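GTP pyrophosphokinase (Chlorobaculum tepidum, PDB 3IBW) probably transfers pyrophosphate from ATP to GTP in making the alarmone (p)ppGpp, this fragment being its ACT domain, a likely regulatory module. Local coordinates at residues A[54-57]-A[58-62]. The protein carries 1 engineered substitution. Sequence-based numbering, arbitrary orientation.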
loop_
_atom_site.group_PDB
_atom_site.type_symbol
_atom_site.label_atom_id
_atom_site.label_comp_id
_atom_site.label_asym_id
_atom_site.label_seq_id
_atom_site.Cartn_x
_atom_site.Cartn_y
_atom_site.Cartn_z
ATOM N N LYS A 54 -10.057 12.840 -9.260
ATOM C CA LYS A 54 -10.623 13.956 -10.013
ATOM C C LYS A 54 -11.973 13.719 -10.660
ATOM O O LYS A 54 -12.921 14.481 -10.464
ATOM C CB LYS A 54 -9.630 14.382 -11.099
ATOM C CG LYS A 54 -10.038 15.598 -11.909
ATOM C CD LYS A 54 -8.916 16.056 -12.839
ATOM C CE LYS A 54 -8.766 15.145 -14.047
ATOM N NZ LYS A 54 -8.012 15.816 -15.151
ATOM N N ASN A 55 -12.048 12.658 -11.449
ATOM C CA ASN A 55 -13.272 12.328 -12.157
ATOM C C ASN A 55 -13.231 10.874 -12.598
ATOM O O ASN A 55 -12.255 10.171 -12.326
ATOM C CB ASN A 55 -13.451 13.254 -13.380
ATOM C CG ASN A 55 -12.251 13.232 -14.330
ATOM O OD1 ASN A 55 -11.569 12.219 -14.464
ATOM N ND2 ASN A 55 -12.005 14.354 -15.004
ATOM N N THR A 56 -14.276 10.426 -13.287
ATOM C CA THR A 56 -14.346 9.036 -13.724
ATOM C C THR A 56 -13.287 8.668 -14.756
ATOM O O THR A 56 -12.727 7.572 -14.700
ATOM C CB THR A 56 -15.751 8.693 -14.266
ATOM O OG1 THR A 56 -16.743 9.107 -13.313
ATOM C CG2 THR A 56 -15.878 7.185 -14.474
ATOM N N ASP A 57 -13.009 9.565 -15.699
ATOM C CA ASP A 57 -11.985 9.283 -16.700
ATOM C C ASP A 57 -10.640 9.010 -16.008
ATOM O O ASP A 57 -9.925 8.075 -16.372
ATOM C CB ASP A 57 -11.840 10.453 -17.684
ATOM C CG ASP A 57 -13.046 10.596 -18.605
ATOM O OD1 ASP A 57 -13.717 9.575 -18.857
ATOM O OD2 ASP A 57 -13.311 11.714 -19.093
ATOM N N LYS A 58 -10.301 9.812 -15.003
ATOM C CA LYS A 58 -9.040 9.620 -14.288
ATOM C C LYS A 58 -9.029 8.263 -13.580
ATOM O O LYS A 58 -8.038 7.527 -13.632
ATOM C CB LYS A 58 -8.827 10.735 -13.264
ATOM C CG LYS A 58 -7.525 10.607 -12.499
ATOM C CD LYS A 58 -6.330 10.684 -13.431
ATOM C CE LYS A 58 -5.067 10.251 -12.718
ATOM N NZ LYS A 58 -5.243 10.322 -11.242
ATOM N N LEU A 59 -10.136 7.938 -12.919
ATOM C CA LEU A 59 -10.266 6.667 -12.208
ATOM C C LEU A 59 -10.040 5.501 -13.169
ATOM O O LEU A 59 -9.324 4.549 -12.859
ATOM C CB LEU A 59 -11.664 6.561 -11.583
ATOM C CG LEU A 59 -12.038 5.262 -10.860
ATOM C CD1 LEU A 59 -11.066 4.995 -9.714
ATOM C CD2 LEU A 59 -13.468 5.371 -10.341
ATOM N N THR A 60 -10.648 5.584 -14.347
ATOM C CA THR A 60 -10.510 4.538 -15.349
ATOM C C THR A 60 -9.044 4.334 -15.750
ATOM O O THR A 60 -8.603 3.194 -15.930
ATOM C CB THR A 60 -11.370 4.876 -16.589
ATOM O OG1 THR A 60 -12.747 4.919 -16.197
ATOM C CG2 THR A 60 -11.198 3.824 -17.682
ATOM N N THR A 61 -8.284 5.423 -15.869
ATOM C CA THR A 61 -6.875 5.316 -16.249
ATOM C C THR A 61 -6.039 4.638 -15.160
ATOM O O THR A 61 -5.080 3.929 -15.462
ATOM C CB THR A 61 -6.254 6.699 -16.571
ATOM O OG1 THR A 61 -6.083 7.453 -15.366
ATOM C CG2 THR A 61 -7.153 7.467 -17.512
ATOM N N LEU A 62 -6.392 4.850 -13.895
ATOM C CA LEU A 62 -5.654 4.211 -12.808
ATOM C C LEU A 62 -5.985 2.714 -12.803
ATOM O O LEU A 62 -5.102 1.882 -12.586
ATOM C CB LEU A 62 -6.028 4.832 -11.454
ATOM C CG LEU A 62 -5.877 6.357 -11.329
ATOM C CD1 LEU A 62 -6.307 6.806 -9.928
ATOM C CD2 LEU A 62 -4.437 6.769 -11.612
#
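N55 caps the N-terminus of helix 56-67 by accepting from K58 N, a local contact within the first turn of that helix, just after strand 44-53. The capping bond spans 2.8 Å from K58 N to N55 OD1; its N-H...O angle of 161° and the donor's position almost straight beyond the amide C=O mark it as well formed. N55 CG sits between its own backbone N and carbonyl carbon (chi1 55°), which turns the amide back over the helix end, and OD1 also rests 3.3 Å from K58 CB. From the backbone, N55 O accepts from L59 N at 3.1 Å, so N55 meets the first turn twice. The helix packs on the four-stranded antiparallel sheet of this βαββαβ ACT fold, with the buried L59 touching A6 and I8 of strand 4-13. Without the OD1 acceptor, as with an alanine here, K58 N would probably lose its cap and the helix start be less firmly fixed. The i to i+4 pattern begun by L59 N and N55 O continues: T60 N reaches T56 O at 2.9 Å, and T61 N reaches D57 O at 3.2 Å. T61 OG1 turns back to donate to K58 O at 2.6 Å, a carbonyl that also receives L62 N.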